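Local coordinates for protein BSU-2delta mutant (Bacillus subtilis, PDB 6W5F) that is a probable beta-lactamase of the penicillin-binding protein transpeptidase family, expected to hydrolyse the amide bond of the beta-lactam ring, at residues T77-N82 / Y212-T217. Residues are numbered along the deposited sequence; the frame is centred on the assembly and turned at random.
Sequences TFKVVN and YGKTGT. With MLI (malonate ion), chain G.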
ATOM      1  N   THR B  77      -4.925   0.789  -1.390  1.00 12.50           N
ATOM      2  CA  THR B  77      -3.463   0.810  -1.506  1.00 12.88           C
ATOM      3  C   THR B  77      -2.993   1.933  -2.423  1.00 11.33           C
ATOM      4  O   THR B  77      -1.819   2.321  -2.363  1.00 11.93           O
ATOM      5  CB  THR B  77      -2.881  -0.524  -2.013  1.00 14.19           C
ATOM      6  OG1 THR B  77      -3.226  -0.730  -3.394  1.00 14.43           O
ATOM      7  CG2 THR B  77      -3.315  -1.699  -1.134  1.00 15.35           C
ATOM      8  N   PHE B  78      -3.891   2.496  -3.237  1.00 13.76           N
ATOM      9  CA  PHE B  78      -3.511   3.631  -4.065  1.00 11.93           C
ATOM     10  C   PHE B  78      -3.275   4.894  -3.238  1.00 12.04           C
ATOM     11  O   PHE B  78      -2.635   5.821  -3.741  1.00 12.66           O
ATOM     12  CB  PHE B  78      -4.577   3.908  -5.136  1.00 14.66           C
ATOM     13  CG  PHE B  78      -4.146   4.950  -6.123  1.00 12.19           C
ATOM     14  CD1 PHE B  78      -3.205   4.644  -7.100  1.00 12.81           C
ATOM     15  CD2 PHE B  78      -4.635   6.249  -6.048  1.00 14.86           C
ATOM     16  CE1 PHE B  78      -2.768   5.605  -7.990  1.00 13.00           C
ATOM     17  CE2 PHE B  78      -4.187   7.227  -6.940  1.00 16.02           C
ATOM     18  CZ  PHE B  78      -3.263   6.897  -7.917  1.00 15.33           C
ATOM     19  N   LYS B  79      -3.783   4.874  -2.033  1.00 12.71           N
ATOM     20  CA  LYS B  79      -3.506   6.015  -1.174  0.72 12.95           C
ATOM     21  C   LYS B  79      -1.942   6.408  -1.012  1.00 11.01           C
ATOM     22  O   LYS B  79      -1.461   7.542  -0.785  1.00 13.73           O
ATOM     23  CB  LYS B  79      -4.130   5.914   0.214  0.72 12.04           C
ATOM     24  CG  LYS B  79      -5.626   6.112   0.243  0.72 14.00           C
ATOM     25  CD  LYS B  79      -6.172   6.007   1.655  0.72 12.60           C
ATOM     26  CE  LYS B  79      -7.684   6.117   1.698  0.72 15.92           C
ATOM     27  NZ  LYS B  79      -8.208   5.743   3.050  0.72 14.44           N
ATOM     28  N   VAL B  80      -1.145   5.325  -1.074  1.00 11.45           N
ATOM     29  CA  VAL B  80       0.300   5.528  -1.011  1.00 12.25           C
ATOM     30  C   VAL B  80       0.752   6.419  -2.158  1.00 11.64           C
ATOM     31  O   VAL B  80       1.516   7.372  -1.956  1.00 12.31           O
ATOM     32  CB  VAL B  80       1.032   4.172  -1.027  1.00 12.20           C
ATOM     33  CG1 VAL B  80       2.549   4.399  -1.102  1.00 14.30           C
ATOM     34  CG2 VAL B  80       0.657   3.357   0.198  1.00 15.45           C
ATOM     35  N   VAL B  81       0.257   6.146  -3.374  1.00 11.56           N
ATOM     36  CA  VAL B  81       0.659   6.906  -4.558  1.00 12.58           C
ATOM     37  C   VAL B  81       0.061   8.305  -4.520  1.00 13.12           C
ATOM     38  O   VAL B  81       0.735   9.298  -4.809  1.00 13.67           O
ATOM     39  CB  VAL B  81       0.226   6.158  -5.831  1.00 13.68           C
ATOM     40  CG1 VAL B  81       0.502   6.979  -7.095  1.00 15.77           C
ATOM     41  CG2 VAL B  81       0.906   4.791  -5.891  1.00 17.92           C
ATOM     42  N   ASN B  82      -1.226   8.392  -4.201  1.00 13.44           N
ATOM     43  CA  ASN B  82      -1.901   9.680  -4.073  1.00 12.69           C
ATOM     44  C   ASN B  82      -1.158  10.600  -3.102  1.00 10.99           C
ATOM     45  O   ASN B  82      -0.974  11.795  -3.368  1.00 12.23           O
ATOM     46  CB  ASN B  82      -3.336   9.411  -3.597  1.00 15.38           C
ATOM     47  CG  ASN B  82      -4.366  10.353  -4.179  1.00 21.84           C
ATOM     48  OD1 ASN B  82      -4.040  11.386  -4.745  1.00 26.60           O
ATOM     49  ND2 ASN B  82      -5.642   9.995  -4.016  1.00 22.68           N
ATOM     50  N   TYR B 212       5.643  -1.320   8.020  1.00 15.41           N
ATOM     51  CA  TYR B 212       4.990  -0.333   7.167  1.00 14.62           C
ATOM     52  C   TYR B 212       3.997  -1.043   6.258  1.00 14.47           C
ATOM     53  O   TYR B 212       4.350  -2.038   5.615  1.00 17.24           O
ATOM     54  CB  TYR B 212       6.009   0.401   6.299  1.00 13.93           C
ATOM     55  CG  TYR B 212       7.131   1.095   7.021  1.00 15.31           C
ATOM     56  CD1 TYR B 212       8.251   0.402   7.450  1.00 15.88           C
ATOM     57  CD2 TYR B 212       7.083   2.460   7.237  1.00 15.07           C
ATOM     58  CE1 TYR B 212       9.290   1.053   8.108  1.00 16.25           C
ATOM     59  CE2 TYR B 212       8.115   3.118   7.879  1.00 15.68           C
ATOM     60  CZ  TYR B 212       9.211   2.411   8.314  1.00 13.30           C
ATOM     61  OH  TYR B 212      10.240   3.079   8.941  1.00 18.91           O
ATOM     62  N   GLY B 213       2.777  -0.528   6.162  1.00 15.62           N
ATOM     63  CA  GLY B 213       1.861  -1.184   5.247  1.00 17.25           C
ATOM     64  C   GLY B 213       0.600  -0.392   5.000  1.00 17.45           C
ATOM     65  O   GLY B 213       0.306   0.591   5.682  1.00 18.57           O
ATOM     66  N   LYS B 214      -0.137  -0.829   3.981  1.00 15.16           N
ATOM     67  CA  LYS B 214      -1.435  -0.260   3.645  1.00 14.47           C
ATOM     68  C   LYS B 214      -2.374  -1.373   3.206  1.00 13.56           C
ATOM     69  O   LYS B 214      -2.010  -2.196   2.357  1.00 16.71           O
ATOM     70  CB  LYS B 214      -1.319   0.785   2.535  1.00 16.50           C
ATOM     71  CG  LYS B 214      -2.647   1.443   2.185  1.00 15.92           C
ATOM     72  CD  LYS B 214      -3.020   2.460   3.248  1.00 16.28           C
ATOM     73  CE  LYS B 214      -4.485   2.849   3.145  1.00 16.89           C
ATOM     74  NZ  LYS B 214      -5.379   1.776   3.645  1.00 18.30           N
ATOM     75  N   THR B 215      -3.584  -1.380   3.759  1.00 15.62           N
ATOM     76  CA  THR B 215      -4.628  -2.316   3.364  1.00 17.98           C
ATOM     77  C   THR B 215      -5.457  -1.767   2.201  1.00 17.60           C
ATOM     78  O   THR B 215      -5.560  -0.554   1.986  1.00 19.76           O
ATOM     79  CB  THR B 215      -5.570  -2.620   4.534  1.00 20.47           C
ATOM     80  OG1 THR B 215      -6.076  -1.390   5.062  1.00 23.05           O
ATOM     81  CG2 THR B 215      -4.867  -3.387   5.646  1.00 22.60           C
ATOM     82  N   GLY B 216      -6.075  -2.692   1.466  1.00 18.17           N
ATOM     83  CA  GLY B 216      -7.125  -2.368   0.521  1.00 20.74           C
ATOM     84  C   GLY B 216      -8.184  -3.446   0.564  1.00 21.73           C
ATOM     85  O   GLY B 216      -7.847  -4.619   0.737  1.00 24.96           O
ATOM     86  N   THR B 217      -9.463  -3.083   0.433  1.00 24.17           N
ATOM     87  CA  THR B 217     -10.539  -4.059   0.530  0.80 29.63           C
ATOM     88  C   THR B 217     -11.652  -3.727  -0.453  1.00 30.30           C
ATOM     89  O   THR B 217     -11.936  -2.559  -0.736  1.00 32.93           O
ATOM     90  CB  THR B 217     -11.121  -4.127   1.950  0.80 35.02           C
ATOM     91  OG1 THR B 217     -10.061  -4.240   2.903  0.80 41.63           O
ATOM     92  CG2 THR B 217     -12.033  -5.330   2.101  0.80 35.93           C
TER
HETATM   93  C1  MLI G 301      -9.283   1.334   4.610  1.00 44.12           C
HETATM   94  C2  MLI G 301      -9.522   0.080   3.805  1.00 60.04           C
HETATM   95  C3  MLI G 301      -8.982   2.430   3.618  1.00 34.16           C
HETATM   96  O6  MLI G 301     -10.700  -0.257   3.551  1.00 72.21           O
HETATM   97  O7  MLI G 301      -8.525  -0.555   3.404  1.00 36.68           O
HETATM   98  O8  MLI G 301      -9.866   2.714   2.785  1.00 29.76           O
HETATM   99  O9  MLI G 301      -7.864   2.991   3.648  1.00 21.61           O
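Thr-77 and Gly-216 bring the two backbones together, their CA atoms 5.3 Å apart. The methyl CG2 of Thr-77 lies over the strand backbone, 3.8 Å from Lys-214 O and almost as near Gly-216 N. Gly-216 has no side chain to fill the side that faces this methyl, which is what allows so close an approach. With chi1 at 70°, the Thr-77 hydroxyl sits between its own N and carbonyl carbon; OG1 bonds to Pro-74 O and Gln-175 NE2 rather than to the strand.

The other apolar contacts run along the Lys-214 chain. Its CG packs 3.8 Å from Thr-77 CA, its CB touches Val-80 CG2, and its CE meets Lys-79 CD at 3.9 Å, where the two lysines pass at a slant. Met-121 adds a further contact to Lys-214.

The polar contacts gather at the lysine ends. Lys-214 is kinked at chi2 (76°) and again at chi4, and the folded chain brings NZ back over its own strand to donate to Thr-215 O at 2.9 Å. The donor stands well off the line of the carbonyl, at a C=O...N angle of 134°, and is tilted modestly from the carbonyl plane. The same NZ and Lys-79 NZ, each at 2.8 Å, both donate to malonate O9, so one carboxylate oxygen bridges the two ammonium groups. In one of its two modelled conformers Lys-79 runs extended beyond CG and also reaches Ala-120 O and Ser-124 O. The second carboxylate lies beside Thr-215, with O7 3.1 Å from OG1, and the malonate is also hydrogen-bonded to Ser-76 OG.

Here the Ser-Thr-Phe-Lys sequence 76-79 that leads into helix 79-88 meets the Lys-Thr-Gly strand 209-218: the Ser-x-x-Lys and Lys-Thr-Gly motifs that line the active site of serine beta-lactamases and penicillin-binding proteins, with malonate, probably from the crystallisation liquor, bound between them.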